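Local coordinates for putative branched-chain amino acid aminotransferase IlvE (Streptococcus mutans, PDB 4DQN), which probably transfers the amino group of leucine, isoleucine or valine to 2-oxoglutarate, using pyridoxal 5'-phosphate as cofactor, at residues A[168-173]-A[206-212]; A[175-179]-A[192-198]; A[223-229]-A[244-250]. One frame throughout, in Å; residues are numbered along the deposited sequence.

Contact 1. Residues A[168-173]-A[206-212]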
loop_
_atom_site.group_PDB
_atom_site.type_symbol
_atom_site.label_atom_id
_atom_site.label_comp_id
_atom_site.label_asym_id
_atom_site.label_seq_id
_atom_site.Cartn_x
_atom_site.Cartn_y
_atom_site.Cartn_z
ATOM N N THR A 168 3.696 -22.848 -17.155
ATOM C CA THR A 168 2.466 -22.078 -17.336
ATOM C C THR A 168 2.801 -20.807 -18.101
ATOM O O THR A 168 3.976 -20.446 -18.236
ATOM C CB THR A 168 1.774 -21.703 -15.996
ATOM O OG1 THR A 168 2.614 -20.817 -15.243
ATOM C CG2 THR A 168 1.450 -22.944 -15.170
ATOM N N ASN A 169 1.770 -20.126 -18.587
ATOM C CA ASN A 169 1.967 -18.961 -19.438
ATOM C C ASN A 169 1.714 -17.664 -18.686
ATOM O O ASN A 169 0.868 -17.614 -17.786
ATOM C CB ASN A 169 1.055 -19.048 -20.676
ATOM C CG ASN A 169 1.276 -20.322 -21.479
ATOM O OD1 ASN A 169 2.413 -20.714 -21.745
ATOM N ND2 ASN A 169 0.183 -20.983 -21.857
ATOM N N PHE A 170 2.438 -16.613 -19.069
ATOM C CA PHE A 170 2.356 -15.329 -18.378
ATOM C C PHE A 170 2.160 -14.210 -19.374
ATOM O O PHE A 170 2.516 -14.359 -20.550
ATOM C CB PHE A 170 3.625 -15.080 -17.570
ATOM C CG PHE A 170 3.767 -16.004 -16.398
ATOM C CD1 PHE A 170 3.273 -15.640 -15.148
ATOM C CD2 PHE A 170 4.357 -17.248 -16.554
ATOM C CE1 PHE A 170 3.387 -16.496 -14.065
ATOM C CE2 PHE A 170 4.480 -18.111 -15.478
ATOM C CZ PHE A 170 3.997 -17.732 -14.229
ATOM N N LEU A 171 1.611 -13.096 -18.897
ATOM C CA LEU A 171 1.248 -11.962 -19.755
ATOM C C LEU A 171 2.030 -10.694 -19.389
ATOM O O LEU A 171 2.047 -10.283 -18.227
ATOM C CB LEU A 171 -0.260 -11.680 -19.634
ATOM C CG LEU A 171 -0.782 -10.372 -20.248
ATOM C CD1 LEU A 171 -0.704 -10.445 -21.768
ATOM C CD2 LEU A 171 -2.209 -10.057 -19.792
ATOM N N ILE A 172 2.685 -10.076 -20.366
ATOM C CA ILE A 172 3.220 -8.723 -20.157
ATOM C C ILE A 172 2.156 -7.692 -20.534
ATOM O O ILE A 172 1.749 -7.627 -21.694
ATOM C CB ILE A 172 4.482 -8.482 -20.990
ATOM C CG1 ILE A 172 5.569 -9.480 -20.585
ATOM C CG2 ILE A 172 4.971 -7.052 -20.798
ATOM C CD1 ILE A 172 6.825 -9.417 -21.441
ATOM N N GLN A 173 1.695 -6.902 -19.562
ATOM C CA GLN A 173 0.606 -5.950 -19.802
ATOM C C GLN A 173 1.058 -4.562 -19.369
ATOM O O GLN A 173 1.013 -4.227 -18.185
ATOM C CB GLN A 173 -0.676 -6.380 -19.054
ATOM C CG GLN A 173 -1.930 -5.533 -19.353
ATOM C CD GLN A 173 -2.455 -5.709 -20.773
ATOM O OE1 GLN A 173 -2.278 -6.763 -21.385
ATOM N NE2 GLN A 173 -3.104 -4.673 -21.305
ATOM N N ARG A 206 -7.694 -13.784 -19.073
ATOM C CA ARG A 206 -7.185 -14.166 -20.390
ATOM C C ARG A 206 -6.471 -15.510 -20.303
ATOM O O ARG A 206 -5.751 -15.907 -21.225
ATOM C CB ARG A 206 -6.230 -13.106 -20.937
ATOM C CG ARG A 206 -6.901 -11.788 -21.255
ATOM C CD ARG A 206 -5.916 -10.891 -21.959
ATOM N NE ARG A 206 -6.170 -9.481 -21.696
ATOM C CZ ARG A 206 -5.425 -8.500 -22.191
ATOM N NH1 ARG A 206 -4.392 -8.795 -22.980
ATOM N NH2 ARG A 206 -5.716 -7.232 -21.909
ATOM N N GLN A 207 -6.681 -16.186 -19.174
ATOM C CA GLN A 207 -6.119 -17.507 -18.902
ATOM C C GLN A 207 -4.594 -17.541 -18.778
ATOM O O GLN A 207 -3.953 -18.551 -19.096
ATOM C CB GLN A 207 -6.629 -18.541 -19.912
ATOM C CG GLN A 207 -8.146 -18.693 -19.901
ATOM C CD GLN A 207 -8.618 -19.798 -20.827
ATOM O OE1 GLN A 207 -7.815 -20.433 -21.514
ATOM N NE2 GLN A 207 -9.925 -20.034 -20.852
ATOM N N PHE A 208 -4.019 -16.444 -18.295
ATOM C CA PHE A 208 -2.616 -16.449 -17.903
ATOM C C PHE A 208 -2.503 -16.585 -16.384
ATOM O O PHE A 208 -3.410 -16.186 -15.646
ATOM C CB PHE A 208 -1.909 -15.179 -18.395
ATOM C CG PHE A 208 -1.826 -15.077 -19.893
ATOM C CD1 PHE A 208 -0.841 -15.766 -20.593
ATOM C CD2 PHE A 208 -2.736 -14.305 -20.604
ATOM C CE1 PHE A 208 -0.761 -15.686 -21.969
ATOM C CE2 PHE A 208 -2.662 -14.216 -21.994
ATOM C CZ PHE A 208 -1.677 -14.910 -22.674
ATOM N N SER A 209 -1.394 -17.152 -15.924
ATOM C CA SER A 209 -1.155 -17.340 -14.495
ATOM C C SER A 209 -1.033 -16.016 -13.758
ATOM O O SER A 209 -1.608 -15.829 -12.686
ATOM C CB SER A 209 0.126 -18.144 -14.282
ATOM O OG SER A 209 -0.013 -19.445 -14.800
ATOM N N ASP A 210 -0.269 -15.102 -14.342
ATOM C CA ASP A 210 -0.018 -13.809 -13.725
ATOM C C ASP A 210 0.557 -12.859 -14.769
ATOM O O ASP A 210 0.736 -13.229 -15.936
ATOM C CB ASP A 210 0.961 -13.958 -12.554
ATOM C CG ASP A 210 0.742 -12.920 -11.466
ATOM O OD1 ASP A 210 0.196 -11.829 -11.765
ATOM O OD2 ASP A 210 1.127 -13.189 -10.308
ATOM N N VAL A 211 0.831 -11.634 -14.340
ATOM C CA VAL A 211 1.440 -10.630 -15.194
ATOM C C VAL A 211 2.954 -10.593 -14.948
ATOM O O VAL A 211 3.410 -10.767 -13.808
ATOM C CB VAL A 211 0.768 -9.233 -14.959
ATOM C CG1 VAL A 211 1.749 -8.090 -15.133
ATOM C CG2 VAL A 211 -0.423 -9.048 -15.888
ATOM N N ILE A 212 3.736 -10.432 -16.017
ATOM C CA ILE A 212 5.147 -10.065 -15.881
ATOM C C ILE A 212 5.235 -8.551 -16.069
ATOM O O ILE A 212 4.808 -8.019 -17.094
ATOM C CB ILE A 212 6.039 -10.800 -16.903
ATOM C CG1 ILE A 212 6.106 -12.291 -16.566
ATOM C CG2 ILE A 212 7.443 -10.242 -16.914
ATOM C CD1 ILE A 212 6.885 -13.104 -17.596
HETATM O O HOH W 1 -2.263 -19.815 -21.145
#
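T168 begins the contact by bringing its hydroxyl to that of S209, with OG1 and OG 3.0 Å apart. At N169 the backbone takes over: S209 N donates to N169 O over 3.0 Å (165° at the hydrogen). The N169 side chain shares a water with Q207 O through ND2, while OD1 accepts from the backbone of G298 in strand 292-301, and N169 CB lies 3.8 Å from F208 CD1. F170 takes its ring to the other side of the strand from L171. There S209 CB lies over one face of it, 4.1 Å from the centroid of the F170 ring and 28° off the normal, and F170 CB meets I212 CD1.

L171 bonds through both backbone polar atoms. L171 N donates to D210 O at 3.1 Å, and L171 O accepts from I212 N at 2.8 Å. L171 CB sits over one face of F208, 4.0 Å from the centroid of the F208 ring. With CG anti to the backbone N, the L171 side chain carries CD2 toward a face of the R206 guanidinium. I172 sets CG1 against I212 CB, 3.9 Å away. At Q173 the amide stands steeply, 78°, to the R206 guanidinium, while its NE2 bonds to D175.

Before the strands pair, Q207, with positive phi, ends helix 190-205 in a Schellman motif. The parallel bridge of L171 with V211 then closes a beta-alpha-beta unit: strand 168-172, helix 190-205, strand 211-214.

Contact 2. Residues A[175-179]-A[192-198]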
loop_
_atom_site.group_PDB
_atom_site.type_symbol
_atom_site.label_atom_id
_atom_site.label_comp_id
_atom_site.label_asym_id
_atom_site.label_seq_id
_atom_site.Cartn_x
_atom_site.Cartn_y
_atom_site.Cartn_z
ATOM N N ASP A 175 0.175 -1.430 -19.335
ATOM C CA ASP A 175 -0.582 -0.349 -18.688
ATOM C C ASP A 175 -0.841 -0.551 -17.175
ATOM O O ASP A 175 -1.739 0.078 -16.610
ATOM C CB ASP A 175 -1.893 -0.054 -19.437
ATOM C CG ASP A 175 -2.709 -1.305 -19.717
ATOM O OD1 ASP A 175 -2.125 -2.413 -19.733
ATOM O OD2 ASP A 175 -3.934 -1.178 -19.945
ATOM N N TYR A 176 -0.055 -1.417 -16.525
ATOM C CA TYR A 176 -0.074 -1.536 -15.051
ATOM C C TYR A 176 1.338 -1.629 -14.469
ATOM O O TYR A 176 2.207 -2.316 -15.016
ATOM C CB TYR A 176 -0.907 -2.744 -14.577
ATOM C CG TYR A 176 -2.342 -2.739 -15.049
ATOM C CD1 TYR A 176 -2.727 -3.493 -16.145
ATOM C CD2 TYR A 176 -3.311 -1.973 -14.403
ATOM C CE1 TYR A 176 -4.032 -3.494 -16.589
ATOM C CE2 TYR A 176 -4.625 -1.972 -14.840
ATOM C CZ TYR A 176 -4.974 -2.734 -15.939
ATOM O OH TYR A 176 -6.274 -2.749 -16.398
ATOM N N ASP A 177 1.567 -0.927 -13.362
ATOM C CA ASP A 177 2.816 -1.069 -12.616
ATOM C C ASP A 177 2.498 -1.563 -11.211
ATOM O O ASP A 177 1.533 -1.103 -10.596
ATOM C CB ASP A 177 3.555 0.276 -12.513
ATOM C CG ASP A 177 3.911 0.870 -13.871
ATOM O OD1 ASP A 177 4.419 0.128 -14.748
ATOM O OD2 ASP A 177 3.692 2.095 -14.046
ATOM N N ARG A 178 3.299 -2.489 -10.687
ATOM C CA ARG A 178 3.113 -2.879 -9.291
ATOM C C ARG A 178 3.879 -1.928 -8.361
ATOM O O ARG A 178 3.595 -1.854 -7.166
ATOM C CB ARG A 178 3.496 -4.342 -9.045
ATOM C CG ARG A 178 4.962 -4.670 -9.190
ATOM C CD ARG A 178 5.350 -5.707 -8.130
ATOM N NE ARG A 178 4.354 -6.779 -8.050
ATOM C CZ ARG A 178 4.099 -7.491 -6.953
ATOM N NH1 ARG A 178 4.764 -7.246 -5.828
ATOM N NH2 ARG A 178 3.172 -8.447 -6.979
ATOM N N ALA A 179 4.831 -1.188 -8.922
ATOM C CA ALA A 179 5.636 -0.248 -8.140
ATOM C C ALA A 179 6.173 0.913 -8.980
ATOM O O ALA A 179 6.339 0.788 -10.203
ATOM C CB ALA A 179 6.784 -0.976 -7.466
ATOM N N ASN A 192 2.403 -2.691 -2.743
ATOM C CA ASN A 192 2.812 -3.268 -4.019
ATOM C C ASN A 192 1.814 -4.317 -4.462
ATOM O O ASN A 192 1.530 -4.455 -5.648
ATOM C CB ASN A 192 4.196 -3.930 -3.913
ATOM C CG ASN A 192 5.273 -2.970 -3.450
ATOM O OD1 ASN A 192 5.104 -1.748 -3.526
ATOM N ND2 ASN A 192 6.395 -3.519 -2.968
ATOM N N TYR A 193 1.295 -5.076 -3.502
ATOM C CA TYR A 193 0.373 -6.158 -3.823
ATOM C C TYR A 193 -1.009 -5.639 -4.201
ATOM O O TYR A 193 -1.654 -6.171 -5.119
ATOM C CB TYR A 193 0.301 -7.156 -2.664
ATOM C CG TYR A 193 1.553 -8.002 -2.540
ATOM C CD1 TYR A 193 2.691 -7.507 -1.913
ATOM C CD2 TYR A 193 1.597 -9.296 -3.048
ATOM C CE1 TYR A 193 3.840 -8.271 -1.794
ATOM C CE2 TYR A 193 2.748 -10.076 -2.928
ATOM C CZ TYR A 193 3.863 -9.549 -2.303
ATOM O OH TYR A 193 5.017 -10.311 -2.168
ATOM N N ALA A 194 -1.463 -4.597 -3.510
ATOM C CA ALA A 194 -2.739 -3.953 -3.861
ATOM C C ALA A 194 -2.760 -3.498 -5.323
ATOM O O ALA A 194 -3.758 -3.673 -6.037
ATOM C CB ALA A 194 -3.025 -2.758 -2.920
ATOM N N ALA A 195 -1.657 -2.895 -5.756
ATOM C CA ALA A 195 -1.528 -2.441 -7.132
ATOM C C ALA A 195 -1.598 -3.612 -8.114
ATOM O O ALA A 195 -2.015 -3.439 -9.263
ATOM C CB ALA A 195 -0.227 -1.665 -7.310
ATOM N N SER A 196 -1.206 -4.803 -7.654
ATOM C CA SER A 196 -1.186 -5.999 -8.504
ATOM C C SER A 196 -2.537 -6.731 -8.609
ATOM O O SER A 196 -2.681 -7.647 -9.427
ATOM C CB SER A 196 -0.126 -6.985 -8.003
ATOM O OG SER A 196 -0.623 -7.731 -6.899
ATOM N N LEU A 197 -3.524 -6.352 -7.794
ATOM C CA LEU A 197 -4.804 -7.080 -7.795
ATOM C C LEU A 197 -5.530 -6.986 -9.144
ATOM O O LEU A 197 -5.961 -8.003 -9.702
ATOM C CB LEU A 197 -5.719 -6.583 -6.673
ATOM C CG LEU A 197 -5.302 -6.935 -5.244
ATOM C CD1 LEU A 197 -6.168 -6.183 -4.232
ATOM C CD2 LEU A 197 -5.409 -8.432 -5.041
ATOM N N LEU A 198 -5.663 -5.771 -9.670
ATOM C CA LEU A 198 -6.370 -5.585 -10.936
ATOM C C LEU A 198 -5.626 -6.214 -12.129
ATOM O O LEU A 198 -6.237 -6.963 -12.893
ATOM C CB LEU A 198 -6.710 -4.102 -11.176
ATOM C CG LEU A 198 -7.454 -3.673 -12.447
ATOM C CD1 LEU A 198 -8.766 -4.438 -12.605
ATOM C CD2 LEU A 198 -7.713 -2.158 -12.418
HETATM O O HOH W 2 -1.209 -1.593 -11.082
HETATM O O HOH W 3 3.835 0.122 -4.759
#
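The first turns of helix 190-205, close to the predicted cofactor lysine K188, are covered here by the irregular loop 175-179, with R178 as the main side chain. Its guanidinium hangs over the Y193 ring: R178 CZ is 4.9 Å from the centroid of that ring and only 6° off the normal, the geometry of a cation-pi contact, with NH1 over the ring centre. N192 O lies over one face of the same guanidinium, and NH2 reaches S196 CB at 3.8 Å. The chain gets there by folding up, with CG between the backbone N and carbonyl carbon (chi1 67°) and further bends at chi2 and chi3. A long, weak ion pair joins R178 NE to E224.

No direct hydrogen bond crosses between the segments. Water takes that part: one molecule donates to R178 O and, over 2.6 Å, to N192 OD1, while another lies between the carbonyl oxygens of D177 and A195. A195 CB packs against the loop backbone, 3.8 Å from R178 O.

In this class-IV aminotransferase the helix carries Y193, whose OH hydrogen-bonds to K188 NZ, so the cation-pi contact lies in the second shell of the probable cofactor site. Within the helix, S196 OG donates to Y193 O over 2.6 Å on an in-plane lone pair. N192 ND2 is bonded to T184 O. Farther from the site, Y176 CE2 packs against L198 CD2 at 3.9 Å. D177 faces the dimer partner, its OD2 accepting from the backbone N of H182 of the second subunit.

Contact 3. Residues A[223-229]-A[244-250]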
loop_
_atom_site.group_PDB
_atom_site.type_symbol
_atom_site.label_atom_id
_atom_site.label_comp_id
_atom_site.label_asym_id
_atom_site.label_seq_id
_atom_site.Cartn_x
_atom_site.Cartn_y
_atom_site.Cartn_z
ATOM N N GLU A 223 10.979 -6.777 -14.871
ATOM C CA GLU A 223 11.174 -6.573 -13.446
ATOM C C GLU A 223 10.916 -7.863 -12.690
ATOM O O GLU A 223 11.830 -8.456 -12.102
ATOM C CB GLU A 223 10.210 -5.509 -12.935
ATOM C CG GLU A 223 10.510 -4.125 -13.445
ATOM C CD GLU A 223 11.220 -3.274 -12.431
ATOM O OE1 GLU A 223 10.619 -2.979 -11.377
ATOM O OE2 GLU A 223 12.383 -2.901 -12.687
ATOM N N GLU A 224 9.658 -8.287 -12.691
ATOM C CA GLU A 224 9.288 -9.503 -11.981
ATOM C C GLU A 224 7.993 -10.144 -12.490
ATOM O O GLU A 224 7.238 -9.537 -13.264
ATOM C CB GLU A 224 9.239 -9.258 -10.460
ATOM C CG GLU A 224 8.487 -8.009 -10.014
ATOM C CD GLU A 224 8.732 -7.691 -8.544
ATOM O OE1 GLU A 224 9.906 -7.555 -8.145
ATOM O OE2 GLU A 224 7.751 -7.589 -7.781
ATOM N N VAL A 225 7.768 -11.380 -12.038
ATOM C CA VAL A 225 6.653 -12.217 -12.467
ATOM C C VAL A 225 5.667 -12.316 -11.309
ATOM O O VAL A 225 5.829 -13.149 -10.411
ATOM C CB VAL A 225 7.161 -13.622 -12.821
ATOM C CG1 VAL A 225 6.092 -14.425 -13.558
ATOM C CG2 VAL A 225 8.445 -13.527 -13.656
ATOM N N GLY A 226 4.644 -11.464 -11.333
ATOM C CA GLY A 226 3.774 -11.304 -10.185
ATOM C C GLY A 226 4.632 -10.838 -9.032
ATOM O O GLY A 226 5.327 -9.820 -9.145
ATOM N N SER A 227 4.619 -11.595 -7.936
ATOM C CA SER A 227 5.437 -11.253 -6.776
ATOM C C SER A 227 6.751 -12.039 -6.754
ATOM O O SER A 227 7.549 -11.891 -5.819
ATOM C CB SER A 227 4.657 -11.490 -5.479
ATOM O OG SER A 227 4.402 -12.871 -5.281
ATOM N N ALA A 228 6.972 -12.859 -7.787
ATOM C CA ALA A 228 8.173 -13.705 -7.891
ATOM C C ALA A 228 9.207 -13.119 -8.852
ATOM O O ALA A 228 8.868 -12.285 -9.697
ATOM C CB ALA A 228 7.788 -15.114 -8.335
ATOM N N ASN A 229 10.459 -13.559 -8.731
ATOM C CA ASN A 229 11.535 -13.074 -9.611
ATOM C C ASN A 229 11.576 -13.850 -10.927
ATOM O O ASN A 229 11.168 -15.005 -10.968
ATOM C CB ASN A 229 12.900 -13.190 -8.925
ATOM C CG ASN A 229 13.130 -12.120 -7.865
ATOM O OD1 ASN A 229 14.114 -12.162 -7.133
ATOM N ND2 ASN A 229 12.216 -11.170 -7.768
ATOM N N SER A 244 16.917 -4.518 -10.497
ATOM C CA SER A 244 16.408 -3.156 -10.457
ATOM C C SER A 244 16.172 -2.787 -9.009
ATOM O O SER A 244 15.939 -3.666 -8.181
ATOM C CB SER A 244 15.107 -3.036 -11.257
ATOM O OG SER A 244 14.217 -2.100 -10.657
ATOM N N PRO A 245 16.239 -1.484 -8.696
ATOM C CA PRO A 245 15.944 -0.993 -7.345
ATOM C C PRO A 245 14.441 -0.961 -7.080
ATOM O O PRO A 245 14.013 -0.488 -6.022
ATOM C CB PRO A 245 16.475 0.441 -7.385
ATOM C CG PRO A 245 16.333 0.850 -8.825
ATOM C CD PRO A 245 16.636 -0.394 -9.611
ATOM N N SER A 246 13.662 -1.439 -8.051
ATOM C CA SER A 246 12.202 -1.426 -7.986
ATOM C C SER A 246 11.696 -2.863 -7.803
ATOM O O SER A 246 10.492 -3.117 -7.689
ATOM C CB SER A 246 11.634 -0.798 -9.272
ATOM O OG SER A 246 10.217 -0.858 -9.305
ATOM N N ILE A 247 12.641 -3.795 -7.761
ATOM C CA ILE A 247 12.342 -5.222 -7.677
ATOM C C ILE A 247 12.520 -5.748 -6.246
ATOM O O ILE A 247 13.465 -5.365 -5.549
ATOM C CB ILE A 247 13.277 -6.006 -8.643
ATOM C CG1 ILE A 247 12.852 -5.777 -10.100
ATOM C CG2 ILE A 247 13.317 -7.493 -8.314
ATOM C CD1 ILE A 247 13.877 -6.294 -11.108
ATOM N N LEU A 248 11.602 -6.606 -5.804
ATOM C CA LEU A 248 11.773 -7.321 -4.541
ATOM C C LEU A 248 12.793 -8.443 -4.717
ATOM O O LEU A 248 12.578 -9.360 -5.505
ATOM C CB LEU A 248 10.453 -7.935 -4.075
ATOM C CG LEU A 248 10.623 -8.815 -2.830
ATOM C CD1 LEU A 248 10.213 -8.044 -1.597
ATOM C CD2 LEU A 248 9.850 -10.123 -2.940
ATOM N N PRO A 249 13.903 -8.386 -3.968
ATOM C CA PRO A 249 14.917 -9.440 -4.079
ATOM C C PRO A 249 14.513 -10.705 -3.308
ATOM O O PRO A 249 14.526 -10.694 -2.071
ATOM C CB PRO A 249 16.158 -8.797 -3.445
ATOM C CG PRO A 249 15.632 -7.683 -2.546
ATOM C CD PRO A 249 14.158 -7.482 -2.833
ATOM N N SER A 250 14.156 -11.777 -4.017
ATOM C CA SER A 250 13.700 -12.997 -3.342
ATOM C C SER A 250 14.863 -13.837 -2.802
ATOM O O SER A 250 15.964 -13.848 -3.372
ATOM C CB SER A 250 12.762 -13.829 -4.233
ATOM O OG SER A 250 13.459 -14.732 -5.072
#
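E223 starts with CG beside its backbone N and then bends sharply at chi2 (-101°), which brings its carboxylate to the hydroxyls of the type I turn 244-247. E224 takes the other course: CG lies between N and the carbonyl carbon (chi1 47°) and the chain runs out straight toward L248.

The bent E223 is held by two hydroxyls, one for each oxygen. S246 OG donates to E223 OE1 at 3.0 Å and S244 OG to E223 OE2 at 2.9 Å, both on the syn side and close to the carboxylate plane. S244 OG also accepts from S246 N at 2.7 Å, making an ST turn, so the turn and the carboxylate are tied through one hydroxyl. I247 CG1 packs against E223 CD, 3.8 Å away. E224 OE1 uses its syn lone pair to accept from L248 N at 3.0 Å, while OE2 forms a long, weak ion pair with R178. The L248 side chain touches K188, the predicted cofactor lysine.

N229 matches the backbone beyond with both ends of its amide. ND2 donates to L248 O at 2.9 Å, almost straight (168° at the hydrogen) and in the plane of the amide. OD1 accepts from S250 N at 3.1 Å, the donor lying above the carbonyl plane, and weakly from S250 OG. That hydroxyl's stronger bond is to K253 N, as expected of an N-cap.

E223 and E224 both face Y213 in a classic beta bulge on strand 222-225, and a type II' turn through G226 leads into strand 228-234, which pairs through N229 with strand 281-288. Segment 244-250 crosses beside this hairpin from strand 238-241 to the start of helix 251-262.

In the fold
Contacts 2 and 3 are mostly buried, whereas contact 1 is only partly so, reaching solvent at R206. Contact 2 is nested along the chain within the loop that contact 1 closes: one pairs the strands that precede and follow helix 190-205 in the chain, the other covers the helix itself. Contacts 1 and 3 share a sheet, since strands 211-214 and 222-225 are neighbours, and V211 O probably accepts from G226 N. Their chemistry differs accordingly: backbone bonds and ring faces in contact 1, water bridges in place of direct hydrogen bonds, plus a cation-pi pair, in contact 2, and carboxylate and amide bonds to an irregular chain in contact 3. Only contact 2 meets the second subunit.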